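Local coordinates for protein 3-keto-5-aminohexanoate cleavage enzyme (Burkholderia xenovorans LB400, PDB 3E49) that probably cleaves beta-keto acids such as 3-keto-5-aminohexanoate at a zinc centre within a TIM-barrel fold, at residues V48-A53 with E170-D175. Numbering follows the deposited sequence.
Sequences VIHLHA and EFECYD. With ZN (zinc ion), chain E.
The zinc site inside the TIM barrel brings together H50 on strand 48-54 and E170 on strand 168-173, strands separated in the barrel wall by 82-85 and 109-113, whose side chains meet in the interior. H50 uses both ring nitrogens: NE2 binds the zinc ion at 2.2 Å, while ND1 donates a hydrogen bond of 2.8 Å to E170 OE1, somewhat bent at 143°. The carboxylate oxygen receives it on its syn lone pair, near the ring edge but tilted from the imidazole plane, and the two flat groups stand 75° apart. With CG anti to the backbone N (chi1 175°) and an extended chain, E170 reaches in to meet the H50 ring between the strands. This is the His-carboxylate pair common at zinc sites: together with the metal bond, the second-shell glutamate holds the imidazole's rotation and probably makes NE2 a stronger donor. Histidine suits the place because it can serve metal and carboxylate at once. H52 NE2 binds the zinc ion at 2.2 Å, and E259 and two waters complete the coordination. Glutamate's length and two oxygens let E170 take H50 and N84 on OE1, and Q198 and a salt bridge to R255 on OE2. From the next inward-pointing position, E172 brings OE2 to 3.4 Å from H50 CE1, its long chain carrying a carboxylate acceptor to a weak hydrogen bond from one zinc-bound water.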
loop_
_atom_site.group_PDB
_atom_site.type_symbol
_atom_site.label_atom_id
_atom_site.label_comp_id
_atom_site.label_asym_id
_atom_site.label_seq_id
_atom_site.Cartn_x
_atom_site.Cartn_y
_atom_site.Cartn_z
ATOM N N VAL A 48 0.937 2.962 30.947
ATOM C CA VAL A 48 2.023 3.949 30.790
ATOM C C VAL A 48 1.460 5.362 30.799
ATOM O O VAL A 48 0.506 5.660 30.086
ATOM C CB VAL A 48 2.839 3.741 29.452
ATOM C CG1 VAL A 48 3.962 4.833 29.311
ATOM C CG2 VAL A 48 3.421 2.264 29.351
ATOM N N ILE A 49 2.068 6.226 31.610
ATOM C CA ILE A 49 1.682 7.610 31.753
ATOM C C ILE A 49 2.789 8.500 31.183
ATOM O O ILE A 49 3.881 8.537 31.677
ATOM C CB ILE A 49 1.400 7.973 33.254
ATOM C CG1 ILE A 49 0.482 6.928 33.900
ATOM C CG2 ILE A 49 0.780 9.331 33.357
ATOM C CD1 ILE A 49 -0.964 6.842 33.287
ATOM N N HIS A 50 2.489 9.183 30.083
ATOM C CA HIS A 50 3.422 10.057 29.402
ATOM C C HIS A 50 3.212 11.459 29.991
ATOM O O HIS A 50 2.102 12.040 29.913
ATOM C CB HIS A 50 3.171 9.988 27.882
ATOM C CG HIS A 50 3.943 10.977 27.084
ATOM N ND1 HIS A 50 4.985 10.621 26.262
ATOM C CD2 HIS A 50 3.732 12.291 26.861
ATOM C CE1 HIS A 50 5.433 11.694 25.632
ATOM N NE2 HIS A 50 4.746 12.734 26.049
ATOM N N LEU A 51 4.298 12.006 30.538
ATOM C CA LEU A 51 4.253 13.226 31.358
ATOM C C LEU A 51 5.053 14.417 30.921
ATOM O O LEU A 51 6.210 14.302 30.485
ATOM C CB LEU A 51 4.706 12.865 32.798
ATOM C CG LEU A 51 3.743 11.973 33.578
ATOM C CD1 LEU A 51 4.448 11.127 34.641
ATOM C CD2 LEU A 51 2.603 12.770 34.174
ATOM N N HIS A 52 4.391 15.577 31.004
ATOM C CA HIS A 52 5.048 16.876 30.910
ATOM C C HIS A 52 4.617 17.626 32.163
ATOM O O HIS A 52 3.648 17.239 32.842
ATOM C CB HIS A 52 4.577 17.736 29.732
ATOM C CG HIS A 52 4.902 17.199 28.383
ATOM N ND1 HIS A 52 5.422 17.995 27.390
ATOM C CD2 HIS A 52 4.669 15.988 27.817
ATOM C CE1 HIS A 52 5.527 17.291 26.275
ATOM N NE2 HIS A 52 5.071 16.075 26.506
ATOM N N ALA A 53 5.330 18.722 32.440
ATOM C CA ALA A 53 5.021 19.592 33.566
ATOM C C ALA A 53 4.644 20.948 32.995
ATOM O O ALA A 53 5.092 21.333 31.892
ATOM C CB ALA A 53 6.231 19.729 34.502
ATOM N N GLU A 170 10.291 5.845 24.267
ATOM C CA GLU A 170 9.084 5.861 23.469
ATOM C C GLU A 170 9.553 6.697 22.275
ATOM O O GLU A 170 9.683 7.918 22.393
ATOM C CB GLU A 170 7.907 6.541 24.209
ATOM C CG GLU A 170 6.622 6.699 23.379
ATOM C CD GLU A 170 5.604 7.655 23.978
ATOM O OE1 GLU A 170 5.959 8.453 24.863
ATOM O OE2 GLU A 170 4.430 7.655 23.525
ATOM N N PHE A 171 9.867 6.032 21.152
ATOM C CA PHE A 171 10.329 6.701 19.954
ATOM C C PHE A 171 9.113 7.280 19.231
ATOM O O PHE A 171 8.265 6.541 18.727
ATOM C CB PHE A 171 11.105 5.746 19.038
ATOM C CG PHE A 171 12.309 5.086 19.714
ATOM C CD1 PHE A 171 13.513 5.785 19.791
ATOM C CD2 PHE A 171 12.240 3.788 20.167
ATOM C CE1 PHE A 171 14.625 5.210 20.393
ATOM C CE2 PHE A 171 13.336 3.208 20.819
ATOM C CZ PHE A 171 14.544 3.924 20.893
ATOM N N GLU A 172 9.030 8.607 19.207
ATOM C CA GLU A 172 7.914 9.311 18.614
ATOM C C GLU A 172 8.279 9.560 17.185
ATOM O O GLU A 172 9.164 10.360 16.899
ATOM C CB GLU A 172 7.656 10.612 19.344
ATOM C CG GLU A 172 7.145 10.395 20.723
ATOM C CD GLU A 172 6.976 11.702 21.489
ATOM O OE1 GLU A 172 7.827 12.629 21.303
ATOM O OE2 GLU A 172 6.003 11.762 22.285
ATOM N N CYS A 173 7.631 8.823 16.300
ATOM C CA CYS A 173 7.920 8.901 14.871
ATOM C C CYS A 173 6.736 9.555 14.154
ATOM O O CYS A 173 5.659 8.976 14.049
ATOM C CB CYS A 173 8.207 7.513 14.324
ATOM S SG CYS A 173 9.634 6.693 15.187
ATOM N N TYR A 174 6.934 10.757 13.684
ATOM C CA TYR A 174 5.880 11.526 13.013
ATOM C C TYR A 174 5.785 11.364 11.510
ATOM O O TYR A 174 4.910 11.983 10.870
ATOM C CB TYR A 174 6.087 13.016 13.299
ATOM C CG TYR A 174 5.995 13.384 14.754
ATOM C CD1 TYR A 174 7.035 13.106 15.636
ATOM C CD2 TYR A 174 4.881 14.043 15.240
ATOM C CE1 TYR A 174 6.955 13.473 16.984
ATOM C CE2 TYR A 174 4.795 14.424 16.568
ATOM C CZ TYR A 174 5.840 14.125 17.435
ATOM O OH TYR A 174 5.711 14.516 18.736
ATOM N N ASP A 175 6.674 10.578 10.926
ATOM C CA ASP A 175 6.663 10.354 9.488
ATOM C C ASP A 175 7.591 9.204 9.137
ATOM O O ASP A 175 8.325 8.725 9.997
ATOM C CB ASP A 175 7.071 11.601 8.736
ATOM C CG ASP A 175 6.468 11.650 7.320
ATOM O OD1 ASP A 175 5.874 10.638 6.842
ATOM O OD2 ASP A 175 6.573 12.698 6.692
HETATM ZN ZN ZN E . 4.604 14.592 24.901
HETATM O O HOH W 1 6.874 14.478 24.220
HETATM O O HOH W 2 4.618 13.536 22.752
#